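Local coordinates for RNA-dependent RNA Polymerase (Bombyx mori cytoplasmic polyhedrosis virus, PDB 6TZ0), which catalyses RNA-templated RNA synthesis, transcribing the double-stranded viral genome into plus strands and making the complementary minus strands after core assembly, at residues A[324-332]-A[726-735]. Residues are numbered along the deposited sequence; the frame is centred on the assembly and turned at random.
Sequences TQNDVANYY and LVVNGTFWGF
Gln325 and Tyr332 each hold CG anti to the backbone N (chi1 -176° in Tyr332), which sends both side chains from helix 325-339 across to a β-hairpin, strands 725-727 and 732-733, where Trp733 packs between them. The hairpin is closed by a two-residue type I'-like turn, Asn729-Gly730, whose positive phi angles asparagine and glycine tolerate well, with Val728 N hydrogen-bonded to Thr731 O. Trp733 lays its indole flat against the helix. Small Ala329 suits this spot because it lets the ring come close to the helix backbone: its CB sits 3.6 Å from Trp733 CE2, and its CA makes a CH-pi contact 3.9 Å from the centroid of the six-membered ring. Val728 CG2 covers the opposite face, so the indole is clamped between helix and hairpin. Val328 CG1 touches Trp733 CH2. The Tyr332 ring lies oblique to the indole, planes at 42°, with CD2 3.7 Å from Trp733 CE3, and it meets Phe735 CE1 at its edge. Its hydroxyl is hydrogen-bonded to Arg336 NH1; Arg336 also makes a cation-pi contact with Phe735, whose side chain lies about 10 Å from that of magnesium-binding Asp681. At the helix start, Thr324 and Asp327 form a capping box. Nearby, the extended Gln325 reaches the buried hairpin turn, its NE2 giving a weak, bent hydrogen bond (126°) to Val728 O at 2.8 Å.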
ATOM      1  N   THR A 324      34.717   6.473  23.556  1.00 33.29           N
ATOM      2  CA  THR A 324      33.442   6.305  24.229  1.00 33.29           C
ATOM      3  C   THR A 324      32.423   5.762  23.239  1.00 33.29           C
ATOM      4  O   THR A 324      32.712   5.569  22.059  1.00 33.29           O
ATOM      5  CB  THR A 324      32.975   7.630  24.835  1.00 33.29           C
ATOM      6  OG1 THR A 324      32.784   8.593  23.795  1.00 33.29           O
ATOM      7  CG2 THR A 324      34.006   8.157  25.805  1.00 33.29           C
ATOM      8  N   GLN A 325      31.216   5.497  23.735  1.00 32.65           N
ATOM      9  CA  GLN A 325      30.120   5.147  22.842  1.00 32.65           C
ATOM     10  C   GLN A 325      29.648   6.363  22.057  1.00 32.65           C
ATOM     11  O   GLN A 325      29.200   6.232  20.908  1.00 32.65           O
ATOM     12  CB  GLN A 325      28.973   4.545  23.650  1.00 32.65           C
ATOM     13  CG  GLN A 325      27.819   4.006  22.830  1.00 32.65           C
ATOM     14  CD  GLN A 325      26.685   3.538  23.696  1.00 32.65           C
ATOM     15  OE1 GLN A 325      26.757   3.628  24.912  1.00 32.65           O
ATOM     16  NE2 GLN A 325      25.618   3.076  23.080  1.00 32.65           N
ATOM     17  N   ASN A 326      29.773   7.554  22.649  1.00 32.95           N
ATOM     18  CA  ASN A 326      29.355   8.769  21.965  1.00 32.95           C
ATOM     19  C   ASN A 326      30.274   9.096  20.802  1.00 32.95           C
ATOM     20  O   ASN A 326      29.837   9.721  19.831  1.00 32.95           O
ATOM     21  CB  ASN A 326      29.304   9.942  22.937  1.00 32.95           C
ATOM     22  CG  ASN A 326      28.310   9.725  24.043  1.00 32.95           C
ATOM     23  OD1 ASN A 326      27.326   9.015  23.868  1.00 32.95           O
ATOM     24  ND2 ASN A 326      28.534  10.369  25.179  1.00 32.95           N
ATOM     25  N   ASP A 327      31.531   8.655  20.869  1.00 34.43           N
ATOM     26  CA  ASP A 327      32.448   8.840  19.751  1.00 34.43           C
ATOM     27  C   ASP A 327      31.995   8.047  18.536  1.00 34.43           C
ATOM     28  O   ASP A 327      31.969   8.565  17.411  1.00 34.43           O
ATOM     29  CB  ASP A 327      33.857   8.428  20.159  1.00 34.43           C
ATOM     30  CG  ASP A 327      34.457   9.360  21.171  1.00 34.43           C
ATOM     31  OD1 ASP A 327      33.990  10.510  21.262  1.00 34.43           O
ATOM     32  OD2 ASP A 327      35.422   8.961  21.852  1.00 34.43           O
ATOM     33  N   VAL A 328      31.605   6.792  18.758  1.00 31.66           N
ATOM     34  CA  VAL A 328      31.116   5.941  17.686  1.00 31.66           C
ATOM     35  C   VAL A 328      29.794   6.469  17.154  1.00 31.66           C
ATOM     36  O   VAL A 328      29.550   6.433  15.943  1.00 31.66           O
ATOM     37  CB  VAL A 328      30.997   4.492  18.189  1.00 31.66           C
ATOM     38  CG1 VAL A 328      30.574   3.554  17.070  1.00 31.66           C
ATOM     39  CG2 VAL A 328      32.297   4.056  18.798  1.00 31.66           C
ATOM     40  N   ALA A 329      28.957   7.030  18.033  1.00 30.75           N
ATOM     41  CA  ALA A 329      27.694   7.620  17.600  1.00 30.75           C
ATOM     42  C   ALA A 329      27.912   8.839  16.710  1.00 30.75           C
ATOM     43  O   ALA A 329      27.229   9.000  15.688  1.00 30.75           O
ATOM     44  CB  ALA A 329      26.857   8.001  18.818  1.00 30.75           C
ATOM     45  N   ASN A 330      28.884   9.685  17.063  1.00 33.52           N
ATOM     46  CA  ASN A 330      29.143  10.889  16.283  1.00 33.52           C
ATOM     47  C   ASN A 330      29.748  10.558  14.925  1.00 33.52           C
ATOM     48  O   ASN A 330      29.318  11.112  13.900  1.00 33.52           O
ATOM     49  CB  ASN A 330      30.059  11.828  17.060  1.00 33.52           C
ATOM     50  CG  ASN A 330      29.406  12.376  18.307  1.00 33.52           C
ATOM     51  OD1 ASN A 330      28.224  12.696  18.313  1.00 33.52           O
ATOM     52  ND2 ASN A 330      30.180  12.487  19.375  1.00 33.52           N
ATOM     53  N   TYR A 331      30.728   9.645  14.885  1.00 34.25           N
ATOM     54  CA  TYR A 331      31.278   9.251  13.591  1.00 34.25           C
ATOM     55  C   TYR A 331      30.263   8.492  12.746  1.00 34.25           C
ATOM     56  O   TYR A 331      30.296   8.587  11.514  1.00 34.25           O
ATOM     57  CB  TYR A 331      32.526   8.392  13.742  1.00 34.25           C
ATOM     58  CG  TYR A 331      33.742   9.082  14.284  1.00 34.25           C
ATOM     59  CD1 TYR A 331      34.303  10.152  13.613  1.00 34.25           C
ATOM     60  CD2 TYR A 331      34.415   8.576  15.384  1.00 34.25           C
ATOM     61  CE1 TYR A 331      35.443  10.764  14.078  1.00 34.25           C
ATOM     62  CE2 TYR A 331      35.569   9.172  15.853  1.00 34.25           C
ATOM     63  CZ  TYR A 331      36.071  10.270  15.196  1.00 34.25           C
ATOM     64  OH  TYR A 331      37.214  10.877  15.653  1.00 34.25           O
ATOM     65  N   TYR A 332      29.344   7.758  13.379  1.00 31.68           N
ATOM     66  CA  TYR A 332      28.322   7.053  12.620  1.00 31.68           C
ATOM     67  C   TYR A 332      27.334   8.019  11.988  1.00 31.68           C
ATOM     68  O   TYR A 332      26.945   7.834  10.833  1.00 31.68           O
ATOM     69  CB  TYR A 332      27.590   6.054  13.510  1.00 31.68           C
ATOM     70  CG  TYR A 332      26.579   5.227  12.758  1.00 31.68           C
ATOM     71  CD1 TYR A 332      26.988   4.216  11.906  1.00 31.68           C
ATOM     72  CD2 TYR A 332      25.219   5.466  12.887  1.00 31.68           C
ATOM     73  CE1 TYR A 332      26.075   3.462  11.214  1.00 31.68           C
ATOM     74  CE2 TYR A 332      24.300   4.719  12.195  1.00 31.68           C
ATOM     75  CZ  TYR A 332      24.731   3.713  11.370  1.00 31.68           C
ATOM     76  OH  TYR A 332      23.807   2.967  10.680  1.00 31.68           O
ATOM     77  N   LEU A 726      17.328   2.885  15.374  1.00 28.44           N
ATOM     78  CA  LEU A 726      18.461   2.155  15.921  1.00 28.44           C
ATOM     79  C   LEU A 726      18.592   2.441  17.408  1.00 28.44           C
ATOM     80  O   LEU A 726      18.607   3.602  17.821  1.00 28.44           O
ATOM     81  CB  LEU A 726      19.748   2.537  15.192  1.00 28.44           C
ATOM     82  CG  LEU A 726      21.070   1.971  15.696  1.00 28.44           C
ATOM     83  CD1 LEU A 726      21.068   0.479  15.666  1.00 28.44           C
ATOM     84  CD2 LEU A 726      22.209   2.497  14.860  1.00 28.44           C
ATOM     85  N   VAL A 727      18.685   1.381  18.203  1.00 27.32           N
ATOM     86  CA  VAL A 727      18.938   1.481  19.634  1.00 27.32           C
ATOM     87  C   VAL A 727      20.247   0.769  19.927  1.00 27.32           C
ATOM     88  O   VAL A 727      20.437  -0.380  19.520  1.00 27.32           O
ATOM     89  CB  VAL A 727      17.786   0.887  20.464  1.00 27.32           C
ATOM     90  CG1 VAL A 727      18.132   0.889  21.939  1.00 27.32           C
ATOM     91  CG2 VAL A 727      16.505   1.665  20.224  1.00 27.32           C
ATOM     92  N   VAL A 728      21.166   1.467  20.593  1.00 28.10           N
ATOM     93  CA  VAL A 728      22.472   0.927  20.965  1.00 28.10           C
ATOM     94  C   VAL A 728      22.655   1.200  22.453  1.00 28.10           C
ATOM     95  O   VAL A 728      22.948   2.332  22.839  1.00 28.10           O
ATOM     96  CB  VAL A 728      23.620   1.548  20.159  1.00 28.10           C
ATOM     97  CG1 VAL A 728      24.929   0.955  20.579  1.00 28.10           C
ATOM     98  CG2 VAL A 728      23.425   1.352  18.674  1.00 28.10           C
ATOM     99  N   ASN A 729      22.491   0.165  23.283  1.00 27.96           N
ATOM    100  CA  ASN A 729      22.765   0.183  24.729  1.00 27.96           C
ATOM    101  C   ASN A 729      21.930   1.221  25.480  1.00 27.96           C
ATOM    102  O   ASN A 729      22.449   2.054  26.218  1.00 27.96           O
ATOM    103  CB  ASN A 729      24.255   0.383  25.011  1.00 27.96           C
ATOM    104  CG  ASN A 729      25.054  -0.857  24.777  1.00 27.96           C
ATOM    105  OD1 ASN A 729      24.641  -1.945  25.155  1.00 27.96           O
ATOM    106  ND2 ASN A 729      26.219  -0.706  24.165  1.00 27.96           N
ATOM    107  N   GLY A 730      20.616   1.137  25.306  1.00 28.55           N
ATOM    108  CA  GLY A 730      19.729   2.055  25.993  1.00 28.55           C
ATOM    109  C   GLY A 730      19.726   3.455  25.434  1.00 28.55           C
ATOM    110  O   GLY A 730      19.321   4.390  26.123  1.00 28.55           O
ATOM    111  N   THR A 731      20.140   3.618  24.181  1.00 29.85           N
ATOM    112  CA  THR A 731      20.373   4.919  23.573  1.00 29.85           C
ATOM    113  C   THR A 731      19.865   4.916  22.140  1.00 29.85           C
ATOM    114  O   THR A 731      20.200   4.018  21.364  1.00 29.85           O
ATOM    115  CB  THR A 731      21.868   5.259  23.626  1.00 29.85           C
ATOM    116  OG1 THR A 731      22.250   5.605  24.963  1.00 29.85           O
ATOM    117  CG2 THR A 731      22.244   6.343  22.654  1.00 29.85           C
ATOM    118  N   PHE A 732      19.063   5.919  21.796  1.00 29.37           N
ATOM    119  CA  PHE A 732      18.473   6.055  20.469  1.00 29.37           C
ATOM    120  C   PHE A 732      19.400   6.844  19.554  1.00 29.37           C
ATOM    121  O   PHE A 732      19.644   8.029  19.789  1.00 29.37           O
ATOM    122  CB  PHE A 732      17.112   6.736  20.590  1.00 29.37           C
ATOM    123  CG  PHE A 732      16.480   7.080  19.281  1.00 29.37           C
ATOM    124  CD1 PHE A 732      16.069   6.086  18.413  1.00 29.37           C
ATOM    125  CD2 PHE A 732      16.242   8.403  18.943  1.00 29.37           C
ATOM    126  CE1 PHE A 732      15.475   6.402  17.218  1.00 29.37           C
ATOM    127  CE2 PHE A 732      15.646   8.723  17.747  1.00 29.37           C
ATOM    128  CZ  PHE A 732      15.262   7.720  16.888  1.00 29.37           C
ATOM    129  N   TRP A 733      19.919   6.189  18.511  1.00 28.08           N
ATOM    130  CA  TRP A 733      20.688   6.865  17.464  1.00 28.08           C
ATOM    131  C   TRP A 733      19.714   7.189  16.334  1.00 28.08           C
ATOM    132  O   TRP A 733      19.349   6.315  15.548  1.00 28.08           O
ATOM    133  CB  TRP A 733      21.851   6.023  16.943  1.00 28.08           C
ATOM    134  CG  TRP A 733      22.955   5.696  17.921  1.00 28.08           C
ATOM    135  CD1 TRP A 733      23.000   5.992  19.246  1.00 28.08           C
ATOM    136  CD2 TRP A 733      24.203   5.058  17.615  1.00 28.08           C
ATOM    137  NE1 TRP A 733      24.172   5.539  19.794  1.00 28.08           N
ATOM    138  CE2 TRP A 733      24.933   4.972  18.810  1.00 28.08           C
ATOM    139  CE3 TRP A 733      24.763   4.533  16.445  1.00 28.08           C
ATOM    140  CZ2 TRP A 733      26.193   4.384  18.871  1.00 28.08           C
ATOM    141  CZ3 TRP A 733      26.014   3.959  16.509  1.00 28.08           C
ATOM    142  CH2 TRP A 733      26.712   3.886  17.710  1.00 28.08           C
ATOM    143  N   GLY A 734      19.291   8.443  16.253  1.00 30.58           N
ATOM    144  CA  GLY A 734      18.367   8.832  15.214  1.00 30.58           C
ATOM    145  C   GLY A 734      19.035   9.012  13.864  1.00 30.58           C
ATOM    146  O   GLY A 734      20.241   9.216  13.753  1.00 30.58           O
ATOM    147  N   PHE A 735      18.221   8.934  12.817  1.00 32.64           N
ATOM    148  CA  PHE A 735      18.692   8.967  11.432  1.00 32.64           C
ATOM    149  C   PHE A 735      18.222  10.293  10.830  1.00 32.64           C
ATOM    150  O   PHE A 735      17.120  10.388  10.290  1.00 32.64           O
ATOM    151  CB  PHE A 735      18.159   7.772  10.624  1.00 32.64           C
ATOM    152  CG  PHE A 735      18.682   6.422  11.066  1.00 32.64           C
ATOM    153  CD1 PHE A 735      19.796   6.299  11.882  1.00 32.64           C
ATOM    154  CD2 PHE A 735      18.043   5.266  10.645  1.00 32.64           C
ATOM    155  CE1 PHE A 735      20.249   5.054  12.277  1.00 32.64           C
ATOM    156  CE2 PHE A 735      18.495   4.021  11.030  1.00 32.64           C
ATOM    157  CZ  PHE A 735      19.597   3.914  11.846  1.00 32.64           C
TER